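Local atomic coordinates of phosphoribosylaminoimidazole carboxylase, ATPase subunit (Thermus thermophilus, PDB entry 3AW8), a protein that probably catalyses the ATP-dependent joining of bicarbonate to 5-aminoimidazole ribonucleotide, giving N5-carboxyaminoimidazole ribonucleotide in de novo purine synthesis. Residues F177-S182 with P214-S219; V199-W204 with R209-P214; E246-G251 with L255-A260. All blocks are in the same frame, centred on the assembly; numbering follows the deposited sequence.

Contact 1: residues F177-S182 with P214-S219. With AMP (adenosine monophosphate), chain C.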
loop_
_atom_site.group_PDB
_atom_site.type_symbol
_atom_site.label_atom_id
_atom_site.label_comp_id
_atom_site.label_asym_id
_atom_site.label_seq_id
_atom_site.Cartn_x
_atom_site.Cartn_y
_atom_site.Cartn_z
ATOM N N PHE A 177 -30.839 5.771 18.013
ATOM C CA PHE A 177 -29.455 6.179 18.213
ATOM C C PHE A 177 -29.099 7.510 17.559
ATOM O O PHE A 177 -29.684 7.909 16.546
ATOM C CB PHE A 177 -28.513 5.072 17.708
ATOM C CG PHE A 177 -28.679 4.747 16.247
ATOM C CD1 PHE A 177 -28.078 5.535 15.269
ATOM C CD2 PHE A 177 -29.474 3.678 15.845
ATOM C CE1 PHE A 177 -28.267 5.263 13.913
ATOM C CE2 PHE A 177 -29.671 3.398 14.490
ATOM C CZ PHE A 177 -29.068 4.191 13.523
ATOM N N ASP A 178 -28.137 8.198 18.167
ATOM C CA ASP A 178 -27.651 9.473 17.661
ATOM C C ASP A 178 -26.904 9.140 16.377
ATOM O O ASP A 178 -27.015 9.837 15.366
ATOM C CB ASP A 178 -26.689 10.104 18.673
ATOM C CG ASP A 178 -27.370 10.469 19.988
ATOM O OD1 ASP A 178 -26.662 10.547 21.020
ATOM O OD2 ASP A 178 -28.603 10.688 19.985
ATOM N N ARG A 179 -26.145 8.051 16.436
ATOM C CA ARG A 179 -25.378 7.577 15.294
ATOM C C ARG A 179 -24.873 6.165 15.560
ATOM O O ARG A 179 -25.028 5.624 16.660
ATOM C CB ARG A 179 -24.177 8.486 15.036
ATOM C CG ARG A 179 -23.150 8.464 16.157
ATOM C CD ARG A 179 -21.969 9.366 15.855
ATOM N NE ARG A 179 -21.090 9.468 17.012
ATOM C CZ ARG A 179 -19.986 10.205 17.050
ATOM N NH1 ARG A 179 -19.244 10.235 18.155
ATOM N NH2 ARG A 179 -19.626 10.910 15.984
ATOM N N GLU A 180 -24.277 5.578 14.530
ATOM C CA GLU A 180 -23.704 4.251 14.621
ATOM C C GLU A 180 -22.198 4.444 14.577
ATOM O O GLU A 180 -21.693 5.279 13.830
ATOM C CB GLU A 180 -24.171 3.384 13.449
ATOM C CG GLU A 180 -25.539 2.760 13.672
ATOM C CD GLU A 180 -26.012 1.927 12.498
ATOM O OE1 GLU A 180 -26.567 2.507 11.538
ATOM O OE2 GLU A 180 -25.822 0.690 12.530
ATOM N N VAL A 181 -21.480 3.704 15.409
ATOM C CA VAL A 181 -20.033 3.803 15.425
ATOM C C VAL A 181 -19.452 2.406 15.564
ATOM O O VAL A 181 -20.163 1.462 15.899
ATOM C CB VAL A 181 -19.525 4.712 16.588
ATOM C CG1 VAL A 181 -20.074 6.123 16.414
ATOM C CG2 VAL A 181 -19.921 4.135 17.941
ATOM N N SER A 182 -18.164 2.266 15.285
ATOM C CA SER A 182 -17.523 0.966 15.406
ATOM C C SER A 182 -16.106 1.164 15.889
ATOM O O SER A 182 -15.503 2.213 15.665
ATOM C CB SER A 182 -17.512 0.232 14.061
ATOM O OG SER A 182 -16.595 0.827 13.169
ATOM N N PRO A 214 -11.345 10.175 12.694
ATOM C CA PRO A 214 -11.912 9.555 13.897
ATOM C C PRO A 214 -13.383 9.942 13.999
ATOM O O PRO A 214 -13.823 10.866 13.318
ATOM C CB PRO A 214 -11.083 10.168 15.019
ATOM C CG PRO A 214 -9.772 10.444 14.359
ATOM C CD PRO A 214 -10.201 11.028 13.046
ATOM N N ALA A 215 -14.151 9.247 14.831
ATOM C CA ALA A 215 -15.561 9.591 14.972
ATOM C C ALA A 215 -15.655 11.072 15.350
ATOM O O ALA A 215 -15.150 11.496 16.393
ATOM C CB ALA A 215 -16.211 8.727 16.041
ATOM N N PRO A 216 -16.291 11.883 14.494
ATOM C CA PRO A 216 -16.441 13.319 14.746
ATOM C C PRO A 216 -16.980 13.633 16.137
ATOM O O PRO A 216 -18.110 13.274 16.466
ATOM C CB PRO A 216 -17.405 13.758 13.650
ATOM C CG PRO A 216 -17.058 12.845 12.527
ATOM C CD PRO A 216 -16.929 11.507 13.222
ATOM N N GLY A 217 -16.159 14.291 16.951
ATOM C CA GLY A 217 -16.580 14.666 18.291
ATOM C C GLY A 217 -16.371 13.635 19.380
ATOM O O GLY A 217 -16.325 13.976 20.564
ATOM N N ALA A 218 -16.250 12.373 18.983
ATOM C CA ALA A 218 -16.053 11.282 19.928
ATOM C C ALA A 218 -15.408 11.740 21.233
ATOM O O ALA A 218 -14.339 12.349 21.232
ATOM C CB ALA A 218 -15.202 10.188 19.287
ATOM N N SER A 219 -16.077 11.453 22.345
ATOM C CA SER A 219 -15.566 11.807 23.664
ATOM C C SER A 219 -14.236 11.103 23.922
ATOM O O SER A 219 -13.898 10.131 23.252
ATOM C CB SER A 219 -16.573 11.392 24.742
ATOM O OG SER A 219 -15.928 11.202 25.991
HETATM P P AMP C . -27.583 -5.708 10.285
HETATM O O1P AMP C . -26.154 -5.624 9.881
HETATM O O2P AMP C . -27.696 -5.582 11.893
HETATM O O3P AMP C . -28.193 -7.120 9.808
HETATM O "O5'" AMP C . -28.427 -4.510 9.580
HETATM C "C5'" AMP C . -27.907 -3.248 10.041
HETATM C "C4'" AMP C . -28.858 -2.111 9.619
HETATM O "O4'" AMP C . -30.160 -2.227 10.282
HETATM C "C3'" AMP C . -28.285 -0.728 9.982
HETATM O "O3'" AMP C . -28.510 0.202 8.915
HETATM C "C2'" AMP C . -29.010 -0.328 11.275
HETATM O "O2'" AMP C . -29.266 1.083 11.309
HETATM C "C1'" AMP C . -30.311 -1.161 11.280
HETATM N N9 AMP C . -30.558 -1.740 12.625
HETATM C C8 AMP C . -30.128 -2.960 13.085
HETATM N N7 AMP C . -30.522 -3.151 14.310
HETATM C C5 AMP C . -31.229 -2.081 14.725
HETATM C C6 AMP C . -31.894 -1.720 15.928
HETATM N N6 AMP C . -31.898 -2.579 17.015
HETATM N N1 AMP C . -32.522 -0.523 15.992
HETATM C C2 AMP C . -32.530 0.322 14.951
HETATM N N3 AMP C . -31.917 0.020 13.803
HETATM C C4 AMP C . -31.263 -1.153 13.646
#
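R179 lays one face of its guanidinium against the methyl of A215, with NH1 4.0 Å from A215 CB, while its outer nitrogens reach the loop that runs from P214 to S219. The one hydrogen bond between the segments goes from R179 NH2 to P216 O, 2.8 Å long. It is bent, 143° at the hydrogen, and the carbonyl oxygen sits somewhat out of the guanidinium plane. The P216 ring comes in at the same nitrogen, its CD 3.9 Å from R179 NH2. At the group's edge lies the backbone of A218, N being 3.8 Å from R179 NH1.

R179 gets there by setting CG between its own N and carbonyl carbon (chi1 65°) and then running fully extended from CG to NE. The receiving loop is a type II turn from A215 to A218, closed by A218 N to A215 O at 2.9 Å, with G217 at positive phi; S219 then N-caps helix 220-237.

Outside the two segments R179 NE bonds Q249 OE1 and NH2 forms a salt bridge with E200 OE2, both on neighbouring strands. Cut back to an alanine, this position would probably leave P216 O, Q249 OE1 and the E200 carboxylate without their shared partner and the turn less firmly tied to strand 179-187. Next along the strand, E180 serves the nucleotide: OE1 accepts from AMP O2' at 3.1 Å.

Chemically, then, a single cation divides its N-H groups between a main-chain carbonyl, the Q249 side-chain oxygen and a carboxylate, linking three strands to the turn before a helix.

Contact 2: residues V199-W204 with R209-P214. With AMP (adenosine monophosphate), chain C.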
loop_
_atom_site.group_PDB
_atom_site.type_symbol
_atom_site.label_atom_id
_atom_site.label_comp_id
_atom_site.label_asym_id
_atom_site.label_seq_id
_atom_site.Cartn_x
_atom_site.Cartn_y
_atom_site.Cartn_z
ATOM N N VAL A 199 -15.022 5.053 14.966
ATOM C CA VAL A 199 -15.339 5.479 13.615
ATOM C C VAL A 199 -16.849 5.623 13.501
ATOM O O VAL A 199 -17.593 4.803 14.042
ATOM C CB VAL A 199 -14.836 4.432 12.573
ATOM C CG1 VAL A 199 -15.221 4.856 11.158
ATOM C CG2 VAL A 199 -13.330 4.274 12.682
ATOM N N GLU A 200 -17.301 6.672 12.818
ATOM C CA GLU A 200 -18.729 6.873 12.633
ATOM C C GLU A 200 -19.128 6.273 11.294
ATOM O O GLU A 200 -18.595 6.655 10.247
ATOM C CB GLU A 200 -19.081 8.357 12.658
ATOM C CG GLU A 200 -20.477 8.637 12.138
ATOM C CD GLU A 200 -20.892 10.073 12.305
ATOM O OE1 GLU A 200 -21.859 10.481 11.620
ATOM O OE2 GLU A 200 -20.261 10.785 13.125
ATOM N N ASN A 201 -20.072 5.340 11.324
ATOM C CA ASN A 201 -20.510 4.678 10.100
ATOM C C ASN A 201 -21.947 5.025 9.751
ATOM O O ASN A 201 -22.812 5.050 10.616
ATOM C CB ASN A 201 -20.363 3.162 10.260
ATOM C CG ASN A 201 -19.052 2.778 10.912
ATOM O OD1 ASN A 201 -19.030 2.097 11.941
ATOM N ND2 ASN A 201 -17.946 3.227 10.323
ATOM N N ARG A 202 -22.196 5.300 8.477
ATOM C CA ARG A 202 -23.537 5.634 8.035
ATOM C C ARG A 202 -24.005 4.618 7.028
ATOM O O ARG A 202 -23.343 4.383 6.017
ATOM C CB ARG A 202 -23.570 7.019 7.401
ATOM C CG ARG A 202 -23.176 8.113 8.349
ATOM C CD ARG A 202 -23.407 9.452 7.716
ATOM N NE ARG A 202 -23.023 10.521 8.623
ATOM C CZ ARG A 202 -22.974 11.799 8.275
ATOM N NH1 ARG A 202 -23.290 12.158 7.035
ATOM N NH2 ARG A 202 -22.603 12.709 9.163
ATOM N N HIS A 203 -25.154 4.022 7.307
ATOM C CA HIS A 203 -25.711 3.015 6.433
ATOM C C HIS A 203 -26.906 3.577 5.698
ATOM O O HIS A 203 -27.532 4.531 6.155
ATOM C CB HIS A 203 -26.145 1.801 7.252
ATOM C CG HIS A 203 -25.051 1.225 8.095
ATOM N ND1 HIS A 203 -24.077 0.393 7.585
ATOM C CD2 HIS A 203 -24.745 1.408 9.402
ATOM C CE1 HIS A 203 -23.217 0.090 8.541
ATOM N NE2 HIS A 203 -23.599 0.693 9.653
ATOM N N TRP A 204 -27.213 2.974 4.559
ATOM C CA TRP A 204 -28.343 3.383 3.760
ATOM C C TRP A 204 -28.697 2.201 2.873
ATOM O O TRP A 204 -27.857 1.713 2.110
ATOM C CB TRP A 204 -27.981 4.611 2.918
ATOM C CG TRP A 204 -29.162 5.297 2.276
ATOM C CD1 TRP A 204 -29.644 5.103 1.008
ATOM C CD2 TRP A 204 -30.000 6.295 2.875
ATOM N NE1 TRP A 204 -30.728 5.923 0.780
ATOM C CE2 TRP A 204 -30.968 6.665 1.909
ATOM C CE3 TRP A 204 -30.029 6.913 4.133
ATOM C CZ2 TRP A 204 -31.948 7.626 2.163
ATOM C CZ3 TRP A 204 -31.006 7.869 4.388
ATOM C CH2 TRP A 204 -31.952 8.216 3.405
ATOM N N ARG A 209 -22.361 3.058 3.758
ATOM C CA ARG A 209 -22.124 4.019 2.688
ATOM C C ARG A 209 -20.966 4.948 2.977
ATOM O O ARG A 209 -20.214 5.289 2.073
ATOM C CB ARG A 209 -23.372 4.860 2.445
ATOM C CG ARG A 209 -24.596 4.051 2.111
ATOM C CD ARG A 209 -24.487 3.377 0.754
ATOM N NE ARG A 209 -25.666 2.555 0.500
ATOM C CZ ARG A 209 -26.026 2.109 -0.697
ATOM N NH1 ARG A 209 -25.299 2.402 -1.770
ATOM N NH2 ARG A 209 -27.120 1.373 -0.826
ATOM N N LEU A 210 -20.811 5.342 4.234
ATOM C CA LEU A 210 -19.751 6.269 4.582
ATOM C C LEU A 210 -19.206 6.060 5.984
ATOM O O LEU A 210 -19.959 5.763 6.913
ATOM C CB LEU A 210 -20.280 7.702 4.471
ATOM C CG LEU A 210 -19.291 8.828 4.774
ATOM C CD1 LEU A 210 -18.557 9.201 3.490
ATOM C CD2 LEU A 210 -20.029 10.038 5.334
ATOM N N SER A 211 -17.897 6.238 6.136
ATOM C CA SER A 211 -17.246 6.098 7.434
ATOM C C SER A 211 -16.395 7.333 7.737
ATOM O O SER A 211 -15.558 7.740 6.924
ATOM C CB SER A 211 -16.365 4.839 7.474
ATOM O OG SER A 211 -17.132 3.667 7.701
ATOM N N LEU A 212 -16.617 7.933 8.904
ATOM C CA LEU A 212 -15.866 9.114 9.295
ATOM C C LEU A 212 -14.939 8.774 10.453
ATOM O O LEU A 212 -15.389 8.335 11.514
ATOM C CB LEU A 212 -16.827 10.243 9.678
ATOM C CG LEU A 212 -17.691 10.689 8.493
ATOM C CD1 LEU A 212 -18.836 11.590 8.949
ATOM C CD2 LEU A 212 -16.806 11.395 7.488
ATOM N N ALA A 213 -13.642 8.971 10.239
ATOM C CA ALA A 213 -12.646 8.675 11.259
ATOM C C ALA A 213 -11.648 9.815 11.436
ATOM O O ALA A 213 -11.163 10.384 10.459
ATOM C CB ALA A 213 -11.903 7.386 10.900
ATOM N N PRO A 214 -11.345 10.175 12.694
ATOM C CA PRO A 214 -11.912 9.555 13.897
ATOM C C PRO A 214 -13.383 9.942 13.999
ATOM O O PRO A 214 -13.823 10.866 13.318
ATOM C CB PRO A 214 -11.083 10.168 15.019
ATOM C CG PRO A 214 -9.772 10.444 14.359
ATOM C CD PRO A 214 -10.201 11.028 13.046
HETATM P P AMP C . -27.583 -5.708 10.285
HETATM O O1P AMP C . -26.154 -5.624 9.881
HETATM O O2P AMP C . -27.696 -5.582 11.893
HETATM O O3P AMP C . -28.193 -7.120 9.808
HETATM O "O5'" AMP C . -28.427 -4.510 9.580
HETATM C "C5'" AMP C . -27.907 -3.248 10.041
HETATM C "C4'" AMP C . -28.858 -2.111 9.619
HETATM O "O4'" AMP C . -30.160 -2.227 10.282
HETATM C "C3'" AMP C . -28.285 -0.728 9.982
HETATM O "O3'" AMP C . -28.510 0.202 8.915
HETATM C "C2'" AMP C . -29.010 -0.328 11.275
HETATM O "O2'" AMP C . -29.266 1.083 11.309
HETATM C "C1'" AMP C . -30.311 -1.161 11.280
HETATM N N9 AMP C . -30.558 -1.740 12.625
HETATM C C8 AMP C . -30.128 -2.960 13.085
HETATM N N7 AMP C . -30.522 -3.151 14.310
HETATM C C5 AMP C . -31.229 -2.081 14.725
HETATM C C6 AMP C . -31.894 -1.720 15.928
HETATM N N6 AMP C . -31.898 -2.579 17.015
HETATM N N1 AMP C . -32.522 -0.523 15.992
HETATM C C2 AMP C . -32.530 0.322 14.951
HETATM N N3 AMP C . -31.917 0.020 13.803
HETATM C C4 AMP C . -31.263 -1.153 13.646
#
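E200 and L212 stand side by side and point the same way, as do R202 and L210, so four side chains share one face of this strand pair. Over that face the R202 guanidinium turns its flat side onto L212 CD1, 3.9 Å from NH2. With CG beside its backbone N (chi1 -62°) and the chain extended from CG to NE, R202 brings NE alongside E200 OE1, 3.2 Å away, in a salt bridge along its own strand. OE1 lies in the guanidinium plane, but the bond reaches it on its anti side, tilted out of the carboxylate's own plane. The other oxygen is taken by R179, so E200 is shared between two arginines.

On the face of N201 and S211 the chemistry is polar and smaller: N201 ND2 donates at 2.8 Å, in a bent bond, to S211 OG, which lies somewhat out of the N201 amide plane. Beside it V199 CG2 meets A213 CB at 3.9 Å.

At the far end R209, bent at chi2 (-68°), curls back and grips W204 O side-on. NE at 2.8 Å and NH2 at 3.0 Å reach this one oxygen from the same face of its plane, while the W204 CB packs on R209 CG. E362 forms a salt bridge with R209 NH1.

The backbones run antiparallel. R202 O accepts from both R209 N and L210 N, which makes a classic beta bulge.

The CB of H203 points away from R209-P214 and lies 3.3 Å from AMP O3'. This is a bulged beta hairpin of the ATP-grasp domain, whose first strand brings H203 to the nucleotide.

Contact 3: residues E246-G251 with L255-A260. With AMP (adenosine monophosphate), chain C.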
loop_
_atom_site.group_PDB
_atom_site.type_symbol
_atom_site.label_atom_id
_atom_site.label_comp_id
_atom_site.label_asym_id
_atom_site.label_seq_id
_atom_site.Cartn_x
_atom_site.Cartn_y
_atom_site.Cartn_z
ATOM N N GLU A 246 -19.259 -3.165 16.496
ATOM C CA GLU A 246 -20.171 -2.105 16.100
ATOM C C GLU A 246 -21.137 -1.780 17.231
ATOM O O GLU A 246 -21.758 -2.675 17.799
ATOM C CB GLU A 246 -20.957 -2.522 14.861
ATOM C CG GLU A 246 -20.182 -2.356 13.575
ATOM C CD GLU A 246 -21.032 -2.612 12.347
ATOM O OE1 GLU A 246 -21.232 -3.795 12.004
ATOM O OE2 GLU A 246 -21.510 -1.627 11.733
ATOM N N PHE A 247 -21.261 -0.501 17.566
ATOM C CA PHE A 247 -22.172 -0.081 18.628
ATOM C C PHE A 247 -23.162 0.969 18.133
ATOM O O PHE A 247 -23.015 1.524 17.043
ATOM C CB PHE A 247 -21.413 0.526 19.816
ATOM C CG PHE A 247 -20.415 -0.392 20.445
ATOM C CD1 PHE A 247 -19.128 -0.496 19.934
ATOM C CD2 PHE A 247 -20.753 -1.139 21.568
ATOM C CE1 PHE A 247 -18.186 -1.330 20.533
ATOM C CE2 PHE A 247 -19.821 -1.978 22.176
ATOM C CZ PHE A 247 -18.537 -2.074 21.660
ATOM N N PHE A 248 -24.182 1.212 18.947
ATOM C CA PHE A 248 -25.175 2.239 18.673
ATOM C C PHE A 248 -24.819 3.296 19.705
ATOM O O PHE A 248 -24.584 2.957 20.867
ATOM C CB PHE A 248 -26.589 1.744 18.963
ATOM C CG PHE A 248 -27.139 0.837 17.919
ATOM C CD1 PHE A 248 -27.201 1.241 16.594
ATOM C CD2 PHE A 248 -27.624 -0.419 18.261
ATOM C CE1 PHE A 248 -27.741 0.403 15.617
ATOM C CE2 PHE A 248 -28.165 -1.264 17.291
ATOM C CZ PHE A 248 -28.223 -0.851 15.969
ATOM N N GLN A 249 -24.747 4.560 19.301
ATOM C CA GLN A 249 -24.433 5.610 20.265
ATOM C C GLN A 249 -25.692 6.391 20.611
ATOM O O GLN A 249 -26.265 7.079 19.763
ATOM C CB GLN A 249 -23.375 6.583 19.730
ATOM C CG GLN A 249 -22.790 7.468 20.833
ATOM C CD GLN A 249 -21.945 8.626 20.315
ATOM O OE1 GLN A 249 -21.076 8.450 19.462
ATOM N NE2 GLN A 249 -22.190 9.818 20.850
ATOM N N VAL A 250 -26.134 6.255 21.856
ATOM C CA VAL A 250 -27.310 6.967 22.339
ATOM C C VAL A 250 -26.791 7.837 23.480
ATOM O O VAL A 250 -26.431 7.331 24.550
ATOM C CB VAL A 250 -28.398 5.997 22.872
ATOM C CG1 VAL A 250 -29.709 6.745 23.067
ATOM C CG2 VAL A 250 -28.592 4.845 21.907
ATOM N N GLY A 251 -26.727 9.140 23.232
ATOM C CA GLY A 251 -26.217 10.058 24.230
ATOM C C GLY A 251 -24.729 9.836 24.422
ATOM O O GLY A 251 -23.917 10.233 23.586
ATOM N N LEU A 255 -24.202 0.722 22.876
ATOM C CA LEU A 255 -24.926 -0.545 22.923
ATOM C C LEU A 255 -24.384 -1.469 21.827
ATOM O O LEU A 255 -24.488 -1.159 20.637
ATOM C CB LEU A 255 -26.420 -0.312 22.690
ATOM C CG LEU A 255 -27.126 0.746 23.540
ATOM C CD1 LEU A 255 -28.588 0.820 23.131
ATOM C CD2 LEU A 255 -26.995 0.405 25.017
ATOM N N PHE A 256 -23.801 -2.596 22.226
ATOM C CA PHE A 256 -23.256 -3.545 21.263
ATOM C C PHE A 256 -24.300 -3.961 20.243
ATOM O O PHE A 256 -25.385 -4.398 20.609
ATOM C CB PHE A 256 -22.745 -4.797 21.976
ATOM C CG PHE A 256 -22.422 -5.931 21.041
ATOM C CD1 PHE A 256 -21.227 -5.950 20.332
ATOM C CD2 PHE A 256 -23.331 -6.966 20.841
ATOM C CE1 PHE A 256 -20.943 -6.988 19.434
ATOM C CE2 PHE A 256 -23.054 -8.003 19.947
ATOM C CZ PHE A 256 -21.860 -8.012 19.244
ATOM N N ASN A 257 -23.965 -3.833 18.964
ATOM C CA ASN A 257 -24.874 -4.221 17.888
ATOM C C ASN A 257 -24.383 -5.484 17.181
ATOM O O ASN A 257 -25.085 -6.488 17.156
ATOM C CB ASN A 257 -25.025 -3.077 16.875
ATOM C CG ASN A 257 -25.672 -3.527 15.565
ATOM O OD1 ASN A 257 -26.716 -4.174 15.563
ATOM N ND2 ASN A 257 -25.049 -3.176 14.445
ATOM N N GLU A 258 -23.175 -5.428 16.617
ATOM C CA GLU A 258 -22.588 -6.562 15.893
ATOM C C GLU A 258 -21.084 -6.690 16.078
ATOM O O GLU A 258 -20.392 -5.712 16.357
ATOM C CB GLU A 258 -22.828 -6.433 14.387
ATOM C CG GLU A 258 -24.168 -6.899 13.887
ATOM C CD GLU A 258 -24.260 -6.852 12.370
ATOM O OE1 GLU A 258 -24.157 -5.743 11.797
ATOM O OE2 GLU A 258 -24.431 -7.926 11.753
ATOM N N MET A 259 -20.586 -7.909 15.902
ATOM C CA MET A 259 -19.158 -8.165 15.988
ATOM C C MET A 259 -18.770 -8.978 14.755
ATOM O O MET A 259 -19.541 -9.808 14.276
ATOM C CB MET A 259 -18.802 -8.920 17.277
ATOM C CG MET A 259 -19.115 -10.404 17.291
ATOM S SD MET A 259 -17.607 -11.401 17.505
ATOM C CE MET A 259 -17.439 -11.412 19.274
ATOM N N ALA A 260 -17.588 -8.703 14.216
ATOM C CA ALA A 260 -17.089 -9.417 13.043
ATOM C C ALA A 260 -15.667 -9.853 13.382
ATOM O O ALA A 260 -14.813 -9.023 13.684
ATOM C CB ALA A 260 -17.093 -8.498 11.821
HETATM P P AMP C . -27.583 -5.708 10.285
HETATM O O1P AMP C . -26.154 -5.624 9.881
HETATM O O2P AMP C . -27.696 -5.582 11.893
HETATM O O3P AMP C . -28.193 -7.120 9.808
HETATM O "O5'" AMP C . -28.427 -4.510 9.580
HETATM C "C5'" AMP C . -27.907 -3.248 10.041
HETATM C "C4'" AMP C . -28.858 -2.111 9.619
HETATM O "O4'" AMP C . -30.160 -2.227 10.282
HETATM C "C3'" AMP C . -28.285 -0.728 9.982
HETATM O "O3'" AMP C . -28.510 0.202 8.915
HETATM C "C2'" AMP C . -29.010 -0.328 11.275
HETATM O "O2'" AMP C . -29.266 1.083 11.309
HETATM C "C1'" AMP C . -30.311 -1.161 11.280
HETATM N N9 AMP C . -30.558 -1.740 12.625
HETATM C C8 AMP C . -30.128 -2.960 13.085
HETATM N N7 AMP C . -30.522 -3.151 14.310
HETATM C C5 AMP C . -31.229 -2.081 14.725
HETATM C C6 AMP C . -31.894 -1.720 15.928
HETATM N N6 AMP C . -31.898 -2.579 17.015
HETATM N N1 AMP C . -32.522 -0.523 15.992
HETATM C C2 AMP C . -32.530 0.322 14.951
HETATM N N3 AMP C . -31.917 0.020 13.803
HETATM C C4 AMP C . -31.263 -1.153 13.646
#
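F248 and N257 meet beside the adenine: N257 CB lies over one face of the F248 ring in a CH-pi contact, 4.1 Å from the ring centroid. N257 holds CG opposite its backbone N (chi1 166°), which lays the amide across that ring. F248 CZ comes to 3.5 Å from AMP C5, so the ring touches the base and the neighbouring strand at once; on this nucleotide face it also meets the ring of F177, planes about 15° apart. Nearer the phosphate, E258 OE1 is 2.8 Å from AMP O1P. E246 lies alongside E258 with its carboxylate pointing the same way, the two OE1 atoms 3.5 Å apart.

What sets these groups in place is the backbone between them. E246 O receives N257 N at 2.8 Å and, weakly, E258 N; E246 N in turn donates to E258 O. With N257 and E258 both facing E246 this is a classic beta bulge, which puts N257 against F248 while E258 reaches the phosphate; N257 is predicted to take part in ATP binding. Beyond the bulge F248 and L255 pair through both their backbone bonds.

On the face of F247 and F256 the contact across the strands is apolar, F247 CE2 packing on F256 CB at 4.1 Å. Behind it the F256 ring stacks on F104 of helix 97-107.

So much negative charge beside a phosphate would probably need relief, by a cation or a shared proton; no metal is modelled. The geometry is consistent with the place where ATP-grasp enzymes gather magnesium with the nucleotide's phosphates, although the ligand here is AMP.

In the fold
All three contacts touch one antiparallel sheet of the ATP-grasp domain, contact 1 through a strand and a loop, and each reaches AMP. Contacts 2 and 3 are buried hairpins built on backbone bonding, each with a classic bulge; contact 1 is smaller, only partly buried, and ties its strand to the loop by one arginine side chain. Strand 179-187 runs between the two hairpins: S182 N probably bonds V199 O of contact 2, and D178 OD1 is probably bonded to G251 N of contact 3. Contacts 1 and 2 approach the ribose, through a carboxylate and a histidine, whereas contact 3 sets an aromatic ring against the base and places a carboxylate beside the phosphate.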